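Side-chain contacts in phosphoserine phosphatase (PDB 4AP9), which probably catalyses the magnesium-dependent hydrolysis of phosphoserine, the last step of serine biosynthesis, as a member of the haloacid dehalogenase superfamily: residues 153-158 and 164-169; 103-108 and 129-134; 28-31 and 37-40. All coordinates share one frame; numbering follows the deposited sequence.

Contact 1 (153-158 and 164-169)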
ATOM      1  N   ILE A 153      -0.141  16.581 -10.734  1.00 12.46           N
ATOM      2  CA  ILE A 153       0.185  17.904 -10.218  1.00 13.10           C
ATOM      3  C   ILE A 153       1.266  18.599 -11.021  1.00 14.34           C
ATOM      4  O   ILE A 153       2.319  18.020 -11.290  1.00 15.19           O
ATOM      5  CB  ILE A 153       0.704  17.796  -8.787  1.00 12.93           C
ATOM      6  CG1 ILE A 153      -0.377  17.216  -7.860  1.00 12.65           C
ATOM      7  CG2 ILE A 153       1.201  19.165  -8.295  1.00 14.20           C
ATOM      8  CD1 ILE A 153       0.170  16.858  -6.467  1.00 14.78           C
ATOM      9  N   LEU A 154       0.994  19.837 -11.416  1.00 12.12           N
ATOM     10  CA  LEU A 154       2.038  20.708 -11.930  1.00 14.22           C
ATOM     11  C   LEU A 154       2.352  21.694 -10.806  1.00 12.51           C
ATOM     12  O   LEU A 154       1.456  22.383 -10.328  1.00 14.37           O
ATOM     13  CB  LEU A 154       1.528  21.455 -13.157  1.00 14.33           C
ATOM     14  CG  LEU A 154       2.314  22.686 -13.611  1.00 16.16           C
ATOM     15  CD1 LEU A 154       3.700  22.272 -14.136  1.00 13.90           C
ATOM     16  CD2 LEU A 154       1.525  23.414 -14.677  1.00 15.59           C
ATOM     17  N   ALA A 155       3.612  21.763 -10.388  1.00 11.41           N
ATOM     18  CA  ALA A 155       4.000  22.665  -9.315  1.00 13.05           C
ATOM     19  C   ALA A 155       4.869  23.769  -9.876  1.00 14.00           C
ATOM     20  O   ALA A 155       5.701  23.536 -10.751  1.00 13.57           O
ATOM     21  CB  ALA A 155       4.737  21.917  -8.226  1.00 14.59           C
HETATM   22  N   MSE A 156       4.626  24.982  -9.396  1.00 13.92           N
HETATM   23  CA  MSE A 156       5.417  26.141  -9.764  1.00 13.35           C
HETATM   24  C   MSE A 156       5.856  26.782  -8.465  1.00 12.28           C
HETATM   25  O   MSE A 156       5.068  26.890  -7.516  1.00 14.08           O
HETATM   26  CB  MSE A 156       4.575  27.110 -10.590  1.00 11.59           C
HETATM   27  CG  MSE A 156       4.249  26.586 -11.983  1.00 14.42           C
HETATM   28 SE   MSE A 156       2.604  27.325 -12.718  1.00 19.00          SE
HETATM   29  CE  MSE A 156       1.352  26.219 -11.696  1.00 15.61           C
ATOM     30  N   GLY A 157       7.116  27.174  -8.379  1.00 13.55           N
ATOM     31  CA  GLY A 157       7.574  27.809  -7.155  1.00 13.15           C
ATOM     32  C   GLY A 157       8.931  28.451  -7.313  1.00 15.46           C
ATOM     33  O   GLY A 157       9.564  28.323  -8.367  1.00 14.59           O
ATOM     34  N   ASP A 158       9.373  29.127  -6.255  1.00 16.69           N
ATOM     35  CA  ASP A 158      10.658  29.811  -6.228  1.00 17.28           C
ATOM     36  C   ASP A 158      11.266  29.634  -4.839  1.00 17.69           C
ATOM     37  O   ASP A 158      10.952  28.707  -4.098  1.00 14.94           O
ATOM     38  CB  ASP A 158      10.435  31.331  -6.263  1.00 19.05           C
ATOM     39  CG  ASP A 158      11.637  32.125  -5.773  1.00 24.16           C
ATOM     40  OD1 ASP A 158      12.658  32.138  -6.492  1.00 34.81           O
ATOM     41  OD2 ASP A 158      11.580  32.752  -4.688  1.00 18.98           O
ATOM     42  N   LYS A 164      11.468  18.654  -1.634  1.00 18.63           N
ATOM     43  CA  LYS A 164      10.351  17.910  -1.056  1.00 20.52           C
ATOM     44  C   LYS A 164       9.053  18.232  -1.795  1.00 17.33           C
ATOM     45  O   LYS A 164       8.264  17.346  -2.123  1.00 17.59           O
ATOM     46  CB  LYS A 164      10.211  18.240   0.436  1.00 23.57           C
ATOM     47  CG  LYS A 164       9.311  17.282   1.217  1.00 28.07           C
ATOM     48  CD  LYS A 164       9.566  17.379   2.723  1.00 24.24           C
ATOM     49  CE  LYS A 164       8.883  16.228   3.467  1.00 34.12           C
ATOM     50  NZ  LYS A 164       9.280  16.141   4.922  1.00 38.01           N
HETATM   51  N   MSE A 165       8.839  19.507  -2.071  1.00 17.43           N
HETATM   52  CA  MSE A 165       7.628  19.916  -2.775  1.00 17.57           C
HETATM   53  C   MSE A 165       7.629  19.415  -4.209  1.00 16.64           C
HETATM   54  O   MSE A 165       6.649  18.849  -4.687  1.00 14.63           O
HETATM   55  CB  MSE A 165       7.469  21.431  -2.753  1.00 18.96           C
HETATM   56  CG  MSE A 165       6.148  21.868  -3.307  1.00 16.80           C
HETATM   57 SE   MSE A 165       6.033  23.787  -3.632  1.00 25.34          SE
HETATM   58  CE  MSE A 165       4.341  23.825  -4.485  1.00 20.76           C
ATOM     59  N   PHE A 166       8.746  19.601  -4.900  1.00 16.14           N
ATOM     60  CA  PHE A 166       8.801  19.236  -6.312  1.00 16.69           C
ATOM     61  C   PHE A 166       8.798  17.723  -6.536  1.00 18.94           C
ATOM     62  O   PHE A 166       8.333  17.250  -7.574  1.00 18.76           O
ATOM     63  CB  PHE A 166      10.010  19.887  -6.990  1.00 15.83           C
ATOM     64  CG  PHE A 166       9.819  21.332  -7.286  1.00 16.41           C
ATOM     65  CD1 PHE A 166       8.907  21.738  -8.253  1.00 16.68           C
ATOM     66  CD2 PHE A 166      10.551  22.298  -6.614  1.00 18.84           C
ATOM     67  CE1 PHE A 166       8.724  23.078  -8.540  1.00 17.08           C
ATOM     68  CE2 PHE A 166      10.376  23.640  -6.901  1.00 18.26           C
ATOM     69  CZ  PHE A 166       9.459  24.034  -7.866  1.00 17.16           C
ATOM     70  N   GLU A 167       9.309  16.965  -5.571  1.00 18.52           N
ATOM     71  CA  GLU A 167       9.271  15.507  -5.661  1.00 21.61           C
ATOM     72  C   GLU A 167       7.834  15.004  -5.790  1.00 22.53           C
ATOM     73  O   GLU A 167       7.577  13.960  -6.400  1.00 23.50           O
ATOM     74  CB  GLU A 167       9.936  14.866  -4.438  1.00 26.09           C
ATOM     75  CG  GLU A 167      11.338  14.305  -4.688  1.00 35.00           C
ATOM     76  CD  GLU A 167      11.930  13.633  -3.445  1.00 47.65           C
ATOM     77  OE1 GLU A 167      11.527  13.994  -2.311  1.00 46.54           O
ATOM     78  OE2 GLU A 167      12.793  12.739  -3.601  1.00 56.86           O
ATOM     79  N   ARG A 168       6.907  15.762  -5.214  1.00 19.32           N
ATOM     80  CA  ARG A 168       5.495  15.413  -5.217  1.00 22.83           C
ATOM     81  C   ARG A 168       4.842  15.713  -6.561  1.00 19.68           C
ATOM     82  O   ARG A 168       3.820  15.129  -6.896  1.00 22.27           O
ATOM     83  CB  ARG A 168       4.763  16.179  -4.099  1.00 23.24           C
ATOM     84  CG  ARG A 168       4.901  15.555  -2.732  1.00 23.00           C
ATOM     85  CD  ARG A 168       3.821  14.510  -2.612  1.00 22.93           C
ATOM     86  NE  ARG A 168       4.112  13.462  -1.655  1.00 32.14           N
ATOM     87  CZ  ARG A 168       3.409  12.339  -1.599  1.00 31.26           C
ATOM     88  NH1 ARG A 168       2.399  12.152  -2.456  1.00 28.74           N
ATOM     89  NH2 ARG A 168       3.708  11.408  -0.708  1.00 34.36           N
ATOM     90  N   ALA A 169       5.440  16.615  -7.329  1.00 17.05           N
ATOM     91  CA  ALA A 169       4.838  17.099  -8.567  1.00 16.94           C
ATOM     92  C   ALA A 169       5.151  16.196  -9.761  1.00 17.47           C
ATOM     93  O   ALA A 169       6.249  15.653  -9.860  1.00 18.75           O
ATOM     94  CB  ALA A 169       5.316  18.526  -8.855  1.00 15.70           C
TER
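Phe166 of the helix and Ala169 just beyond its end face Ala155 on the strand, and the pairing illustrates how a short helix is seated on a parallel sheet by methyl groups and one ring. Segments 153-157 and 164-168 run nearly antiparallel, their axes 153° apart, as expected for consecutive elements of a beta-alpha-beta unit, here strand 153-157, helix 163-168 and strand 171-175.

Phe166 can be followed outward. Its CB leaves the helix alongside the strand, and CG, anti to the carbonyl carbon (chi1 -77°), swings the ring inward. CD1 then comes within 4.2 Å of Ala155 CB. One atom further on, CE1 lies 3.8 Å from Ala155 O, which sits at the ring edge in its plane. At the tip, CZ reaches Gly157 N at 4.0 Å, obliquely. The ring thus lies along the backbone from Ala155 to Gly157.

Ala155 also meets Ala169, CB to CB at 3.5 Å, tighter than a usual methyl contact. Beside them Ile153 CG2 packs on Ala169 CB at 4.2 Å. The selenomethionine Met165 also touches Ala155 CB with its CE, at 4.2 Å, and its side chain continues onto Val13 of the neighbouring strand.

Strand 153-157 leads into the sequence Gly157-Asp158-Gly159-Tyr160-Ala161-Asp162, consistent with the acidic motif IV of haloacid dehalogenase enzymes, and Gly159 to Asp162 line a pocket occupied by 3-pyridinium-1-ylpropane-1-sulfonate. No hydrogen bond spans the two segments. The backbone of Leu154 and Ala155 is bonded instead to strands 11-15 and 171-175, so the attachment of helix to strand is apolar and rests on close fit.

Contact 2 (103-108 and 129-134)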
ATOM      1  N   GLY A 103       4.118  29.219   2.990  1.00 11.28           N
ATOM      2  CA  GLY A 103       4.470  28.979   4.383  1.00 12.13           C
ATOM      3  C   GLY A 103       4.390  30.248   5.223  1.00 13.97           C
ATOM      4  O   GLY A 103       4.614  30.215   6.438  1.00 13.27           O
ATOM      5  N   SER A 104       4.084  31.367   4.567  1.00 13.19           N
ATOM      6  CA  SER A 104       3.873  32.628   5.265  1.00 11.94           C
ATOM      7  C   SER A 104       2.408  32.745   5.683  1.00 13.30           C
ATOM      8  O   SER A 104       1.618  31.808   5.489  1.00 10.92           O
ATOM      9  CB  SER A 104       4.119  33.831   4.342  1.00 15.73           C
ATOM     10  OG  SER A 104       4.213  35.043   5.098  1.00 14.74           O
ATOM     11  N   PHE A 105       2.062  33.905   6.240  1.00 11.95           N
ATOM     12  CA  PHE A 105       0.758  34.128   6.865  1.00 10.68           C
ATOM     13  C   PHE A 105      -0.414  34.471   5.946  1.00 14.27           C
ATOM     14  O   PHE A 105      -0.314  35.365   5.107  1.00 12.50           O
ATOM     15  CB  PHE A 105       0.951  35.233   7.917  1.00 13.44           C
ATOM     16  CG  PHE A 105       1.955  34.886   8.983  1.00 13.85           C
ATOM     17  CD1 PHE A 105       1.598  34.095  10.058  1.00 13.45           C
ATOM     18  CD2 PHE A 105       3.263  35.348   8.911  1.00 12.74           C
ATOM     19  CE1 PHE A 105       2.512  33.770  11.029  1.00 14.10           C
ATOM     20  CE2 PHE A 105       4.181  35.024   9.890  1.00 12.25           C
ATOM     21  CZ  PHE A 105       3.811  34.231  10.945  1.00 14.19           C
ATOM     22  N   GLU A 106      -1.525  33.754   6.100  1.00 11.51           N
ATOM     23  CA  GLU A 106      -2.726  34.036   5.319  1.00 12.49           C
ATOM     24  C   GLU A 106      -3.181  35.478   5.484  1.00 14.55           C
ATOM     25  O   GLU A 106      -3.747  36.064   4.561  1.00 15.51           O
ATOM     26  CB  GLU A 106      -3.877  33.106   5.724  1.00 13.94           C
ATOM     27  CG  GLU A 106      -3.720  31.683   5.178  1.00 15.22           C
ATOM     28  CD  GLU A 106      -5.018  30.890   5.213  1.00 19.92           C
ATOM     29  OE1 GLU A 106      -6.030  31.427   5.726  1.00 17.57           O
ATOM     30  OE2 GLU A 106      -5.020  29.731   4.713  1.00 20.25           O
ATOM     31  N   GLU A 107      -2.939  36.034   6.669  1.00 13.56           N
ATOM     32  CA  GLU A 107      -3.419  37.359   7.023  1.00 15.73           C
ATOM     33  C   GLU A 107      -2.712  38.412   6.171  1.00 15.75           C
ATOM     34  O   GLU A 107      -3.317  39.400   5.736  1.00 17.48           O
ATOM     35  CB  GLU A 107      -3.219  37.613   8.529  1.00 15.56           C
ATOM     36  CG  GLU A 107      -4.011  36.645   9.460  1.00 17.82           C
ATOM     37  CD  GLU A 107      -3.246  35.359   9.840  1.00 15.79           C
ATOM     38  OE1 GLU A 107      -2.255  35.008   9.169  1.00 14.44           O
ATOM     39  OE2 GLU A 107      -3.625  34.712  10.842  1.00 16.67           O
ATOM     40  N   VAL A 108      -1.435  38.172   5.914  1.00 13.78           N
ATOM     41  CA  VAL A 108      -0.639  39.052   5.070  1.00 15.43           C
ATOM     42  C   VAL A 108      -0.857  38.786   3.568  1.00 17.27           C
ATOM     43  O   VAL A 108      -0.815  39.708   2.746  1.00 16.14           O
ATOM     44  CB  VAL A 108       0.839  38.912   5.426  1.00 17.04           C
ATOM     45  CG1 VAL A 108       1.703  39.656   4.445  1.00 19.38           C
ATOM     46  CG2 VAL A 108       1.070  39.436   6.830  1.00 16.94           C
ATOM     47  N   GLY A 129      -4.300  41.812  20.708  1.00 22.55           N
ATOM     48  CA  GLY A 129      -3.779  42.610  19.615  1.00 23.19           C
ATOM     49  C   GLY A 129      -2.284  42.500  19.397  1.00 18.49           C
ATOM     50  O   GLY A 129      -1.733  43.211  18.563  1.00 17.27           O
ATOM     51  N   LYS A 130      -1.630  41.610  20.133  1.00 19.90           N
ATOM     52  CA  LYS A 130      -0.183  41.443  20.015  1.00 17.86           C
ATOM     53  C   LYS A 130       0.189  40.034  19.544  1.00 17.66           C
ATOM     54  O   LYS A 130      -0.401  39.039  19.985  1.00 16.20           O
ATOM     55  CB  LYS A 130       0.494  41.732  21.347  1.00 21.12           C
ATOM     56  CG  LYS A 130       0.039  43.022  22.008  1.00 19.56           C
ATOM     57  CD  LYS A 130       0.388  44.220  21.152  1.00 19.02           C
ATOM     58  CE  LYS A 130       0.098  45.512  21.916  1.00 23.52           C
ATOM     59  NZ  LYS A 130       0.393  46.714  21.093  1.00 20.35           N
ATOM     60  N   PHE A 131       1.177  39.963  18.653  1.00 16.23           N
ATOM     61  CA  PHE A 131       1.566  38.696  18.032  1.00 17.04           C
ATOM     62  C   PHE A 131       2.145  37.747  19.069  1.00 17.09           C
ATOM     63  O   PHE A 131       3.092  38.086  19.785  1.00 18.38           O
ATOM     64  CB  PHE A 131       2.567  38.948  16.895  1.00 15.32           C
ATOM     65  CG  PHE A 131       3.019  37.704  16.178  1.00 15.59           C
ATOM     66  CD1 PHE A 131       2.245  37.146  15.173  1.00 16.58           C
ATOM     67  CD2 PHE A 131       4.229  37.104  16.501  1.00 16.69           C
ATOM     68  CE1 PHE A 131       2.668  36.004  14.491  1.00 16.27           C
ATOM     69  CE2 PHE A 131       4.653  35.953  15.834  1.00 15.57           C
ATOM     70  CZ  PHE A 131       3.871  35.412  14.828  1.00 15.18           C
ATOM     71  N   GLN A 132       1.578  36.550  19.148  1.00 17.34           N
ATOM     72  CA  GLN A 132       2.069  35.551  20.094  1.00 18.67           C
ATOM     73  C   GLN A 132       2.828  34.380  19.465  1.00 19.37           C
ATOM     74  O   GLN A 132       3.710  33.816  20.098  1.00 23.32           O
ATOM     75  CB  GLN A 132       0.924  35.012  20.961  1.00 20.97           C
ATOM     76  CG  GLN A 132       0.463  35.974  22.032  1.00 25.66           C
ATOM     77  CD  GLN A 132       1.599  36.790  22.601  1.00 28.37           C
ATOM     78  OE1 GLN A 132       2.632  36.252  23.009  1.00 27.42           O
ATOM     79  NE2 GLN A 132       1.419  38.107  22.623  1.00 32.31           N
ATOM     80  N   GLY A 133       2.486  34.012  18.234  1.00 15.76           N
ATOM     81  CA  GLY A 133       3.133  32.874  17.599  1.00 15.64           C
ATOM     82  C   GLY A 133       2.482  32.465  16.293  1.00 13.15           C
ATOM     83  O   GLY A 133       1.649  33.197  15.742  1.00 14.05           O
ATOM     84  N   ILE A 134       2.885  31.301  15.787  1.00 11.18           N
ATOM     85  CA  ILE A 134       2.415  30.815  14.492  1.00 12.24           C
ATOM     86  C   ILE A 134       1.550  29.558  14.631  1.00 13.72           C
ATOM     87  O   ILE A 134       1.822  28.704  15.468  1.00 15.46           O
ATOM     88  CB  ILE A 134       3.606  30.519  13.557  1.00 12.85           C
ATOM     89  CG1 ILE A 134       3.128  30.184  12.133  1.00 13.31           C
ATOM     90  CG2 ILE A 134       4.480  29.419  14.135  1.00 14.04           C
ATOM     91  CD1 ILE A 134       4.267  30.179  11.085  1.00 12.84           C
TER
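Phe105 and Phe131 approach from opposite directions and form the aromatic part of this contact. Their planes stand at 90° and the rings meet obliquely, with centroids 5.9 Å apart. The outer atoms do the touching, Phe105 CZ lying 4.1 Å from Phe131 CZ. The two use different first torsions: CG of Phe105 lies beside its backbone N (chi1 -60°), whereas in Phe131 it is anti to N (chi1 -179°). Within its own strand Phe131 has Gly133 N packed on one face, 3.7 Å above the ring plane and displaced toward the rim. Phe71 adds a third ring, edge-to-face with Phe105 and at a shallow angle to Phe131, and Phe25 also meets Phe105 edge-to-face.

The aliphatic part belongs to Ile134, whose side chain crosses that of Phe105 at about a right angle. Ile134 CG1 rests 3.8 Å from Phe105 CE1, and Ile134 CD1 lies almost equally far from Phe105 CE1 (4.0 Å) and Phe105 CZ (4.1 Å).

In terms of fold, a loop that leaves the parallel core after strand 97-102 here meets strand 130-135, which pairs antiparallel with 118-127 at the sheet edge within the chain. Gly133 and Ile134 continue that sheet into another subunit through a parallel ladder. Helices 25-33 and 52-62 cover the same apolar cluster, through Trp26, Leu57 and Val60.

No hydrogen bond spans the segments; Glu106, beside Phe105 in the chain, is salt-bridged to Arg123 and Arg137.

Contact 3 (28-31 and 37-40); sequences EMAR and EIEE. With 1PS (3-pyridinium-1-ylpropane-1-sulfonate), chain E.
Ala30 and Glu39 meet across two successive helices in an unusual way: the acid lies along the facing helix, and its far oxygen, OE2, is salt-bridged to Arg27 of that same helix. CG anti to the backbone N (chi1 -163°) directs the carboxylate there, leaving Glu39 OE1 3.9 Å from Ala30 CB. Glu39 CB touches the same methyl. Ile38 packs CB against Ala30 CB at 4.1 Å and brings CD1 to 4.1 Å from Met29 O.

Next to Ala30, Arg31 turns away from this interface. Bent at chi3 (73°), it grips Glu28 side-on through two hydrogen bonds of a salt bridge: NE to OE1 at 3.1 Å, from above the carboxylate plane, and NH2 to OE2 at 2.8 Å, from the syn side but tilted 30° out of the plane. Lys77 also binds Glu28 OE1. Arg31 NH1 lies 3.3 Å from C5 of the pyridinium ring of bound 3-pyridinium-1-ylpropane-1-sulfonate, a meeting of two cationic groups that the nearby carboxylate probably eases.

Such a helical hairpin is consistent with the helical cap inserted after the first core strand in phosphoserine phosphatases, with a surface ligand site here at its bend.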
ATOM      1  N   GLU A  28      10.825  42.032   5.508  1.00 13.85           N
ATOM      2  CA  GLU A  28      10.095  43.221   5.943  1.00 15.63           C
ATOM      3  C   GLU A  28      10.097  43.367   7.470  1.00 15.07           C
ATOM      4  O   GLU A  28      10.258  44.474   8.005  1.00 14.59           O
ATOM      5  CB  GLU A  28       8.669  43.204   5.391  1.00 14.55           C
ATOM      6  CG  GLU A  28       7.818  44.408   5.777  1.00 14.67           C
ATOM      7  CD  GLU A  28       8.251  45.708   5.107  1.00 18.28           C
ATOM      8  OE1 GLU A  28       9.231  45.699   4.330  1.00 17.85           O
ATOM      9  OE2 GLU A  28       7.595  46.738   5.362  1.00 19.24           O
HETATM   10  N   MSE A  29       9.919  42.259   8.188  1.00 14.11           N
HETATM   11  CA  MSE A  29       9.987  42.313   9.640  1.00 13.00           C
HETATM   12  C   MSE A  29      11.367  42.758  10.115  1.00 14.24           C
HETATM   13  O   MSE A  29      11.487  43.487  11.100  1.00 14.36           O
HETATM   14  CB  MSE A  29       9.614  40.971  10.271  1.00 13.15           C
HETATM   15  CG  MSE A  29       8.143  40.643  10.169  1.00 13.64           C
HETATM   16 SE   MSE A  29       7.074  41.935  11.178  1.00 23.48          SE
HETATM   17  CE  MSE A  29       6.411  42.905   9.708  1.00 13.78           C
ATOM     18  N   ALA A  30      12.411  42.326   9.412  1.00 15.25           N
ATOM     19  CA  ALA A  30      13.761  42.714   9.807  1.00 15.52           C
ATOM     20  C   ALA A  30      13.928  44.217   9.603  1.00 16.01           C
ATOM     21  O   ALA A  30      14.593  44.876  10.403  1.00 16.96           O
ATOM     22  CB  ALA A  30      14.811  41.948   9.013  1.00 15.91           C
ATOM     23  N   ARG A  31      13.322  44.746   8.540  1.00 15.22           N
ATOM     24  CA  ARG A  31      13.439  46.169   8.211  1.00 18.11           C
ATOM     25  C   ARG A  31      12.695  47.021   9.240  1.00 20.67           C
ATOM     26  O   ARG A  31      13.219  48.014   9.750  1.00 18.55           O
ATOM     27  CB  ARG A  31      12.919  46.444   6.794  1.00 19.06           C
ATOM     28  CG  ARG A  31      13.051  47.906   6.333  1.00 17.82           C
ATOM     29  CD  ARG A  31      12.346  48.152   5.012  1.00 19.32           C
ATOM     30  NE  ARG A  31      10.893  48.163   5.131  1.00 19.52           N
ATOM     31  CZ  ARG A  31      10.193  49.248   5.448  1.00 21.75           C
ATOM     32  NH1 ARG A  31      10.833  50.384   5.691  1.00 20.13           N
ATOM     33  NH2 ARG A  31       8.866  49.199   5.545  1.00 19.46           N
ATOM     34  N   GLU A  37      19.062  39.987  12.978  1.00 18.17           N
ATOM     35  CA  GLU A  37      19.013  38.563  13.290  1.00 19.59           C
ATOM     36  C   GLU A  37      17.860  37.855  12.561  1.00 16.94           C
ATOM     37  O   GLU A  37      17.986  36.689  12.183  1.00 16.24           O
ATOM     38  CB  GLU A  37      18.908  38.352  14.807  1.00 19.68           C
ATOM     39  CG  GLU A  37      19.070  36.895  15.268  1.00 20.23           C
ATOM     40  CD  GLU A  37      18.833  36.719  16.768  1.00 20.71           C
ATOM     41  OE1 GLU A  37      18.671  37.734  17.474  1.00 23.33           O
ATOM     42  OE2 GLU A  37      18.800  35.564  17.235  1.00 22.22           O
ATOM     43  N   ILE A  38      16.750  38.558  12.348  1.00 15.03           N
ATOM     44  CA  ILE A  38      15.606  37.935  11.675  1.00 14.84           C
ATOM     45  C   ILE A  38      15.956  37.528  10.250  1.00 15.77           C
ATOM     46  O   ILE A  38      15.640  36.422   9.815  1.00 16.10           O
ATOM     47  CB  ILE A  38      14.370  38.854  11.655  1.00 16.29           C
ATOM     48  CG1 ILE A  38      13.862  39.070  13.085  1.00 15.13           C
ATOM     49  CG2 ILE A  38      13.261  38.237  10.780  1.00 14.58           C
ATOM     50  CD1 ILE A  38      12.784  40.154  13.205  1.00 16.44           C
ATOM     51  N   GLU A  39      16.616  38.427   9.529  1.00 13.84           N
ATOM     52  CA  GLU A  39      16.957  38.165   8.141  1.00 16.11           C
ATOM     53  C   GLU A  39      18.102  37.153   8.058  1.00 16.37           C
ATOM     54  O   GLU A  39      18.163  36.331   7.133  1.00 16.27           O
ATOM     55  CB  GLU A  39      17.316  39.478   7.428  1.00 17.36           C
ATOM     56  CG  GLU A  39      17.278  39.378   5.933  1.00 19.38           C
ATOM     57  CD  GLU A  39      16.991  40.700   5.246  1.00 20.22           C
ATOM     58  OE1 GLU A  39      17.077  41.771   5.884  1.00 23.13           O
ATOM     59  OE2 GLU A  39      16.674  40.659   4.052  1.00 20.06           O
ATOM     60  N   GLU A  40      19.003  37.208   9.028  1.00 16.09           N
ATOM     61  CA  GLU A  40      20.102  36.258   9.078  1.00 17.30           C
ATOM     62  C   GLU A  40      19.567  34.844   9.279  1.00 16.82           C
ATOM     63  O   GLU A  40      20.006  33.908   8.626  1.00 15.11           O
ATOM     64  CB  GLU A  40      21.066  36.608  10.202  1.00 16.89           C
ATOM     65  CG  GLU A  40      22.256  35.680  10.274  1.00 14.61           C
ATOM     66  CD  GLU A  40      23.285  36.139  11.288  1.00 19.72           C
ATOM     67  OE1 GLU A  40      23.084  35.899  12.498  1.00 20.98           O
ATOM     68  OE2 GLU A  40      24.287  36.752  10.872  1.00 22.19           O
TER
HETATM   69  N1  1PS E 201      12.418  51.287  11.223  1.00 35.26           N
HETATM   70  C1  1PS E 201      13.512  51.494  10.486  1.00 36.64           C
HETATM   71  C2  1PS E 201      13.425  51.614   9.106  1.00 35.19           C
HETATM   72  C3  1PS E 201      11.198  51.184  10.670  1.00 31.99           C
HETATM   73  C4  1PS E 201      11.035  51.293   9.291  1.00 30.47           C
HETATM   74  C5  1PS E 201      12.163  51.512   8.487  1.00 32.74           C
HETATM   75  C6  1PS E 201      12.566  51.168  12.640  1.00 37.38           C
HETATM   76  C7  1PS E 201      13.785  50.341  12.935  1.00 33.83           C
HETATM   77  C8  1PS E 201      13.977  50.247  14.417  1.00 35.38           C
HETATM   78  S1  1PS E 201      15.616  50.752  14.863  1.00 56.76           S
HETATM   79  O1  1PS E 201      15.752  50.446  16.296  1.00 53.20           O
HETATM   80  O2  1PS E 201      15.769  52.182  14.648  1.00 55.57           O
HETATM   81  O3  1PS E 201      16.615  50.019  14.107  1.00 40.94           O

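Overall arrangement
From the N terminus the chain passes strand 11-15 and enters helices 25-33 and 36-47, which contact 3 ties together across a short turn. It then runs through helices 52-62, 68-73 and 82-93 to strand 97-102, and contact 2 closes a longer loop containing strand 118-127, joining a loop to an edge strand. Contact 1 follows last, closing the short connection that joins strand 153-157 to helix 163-168. The three are in series, so none nests in or crosses another. Contacts 1 and 2 both reach the sheet, on opposite sides of the chain's centre, their own centres about 25 Å apart. Contact 3 lies nearer to contact 2, about 15 Å between centres, and helix 25-33 takes part in both neighbourhoods.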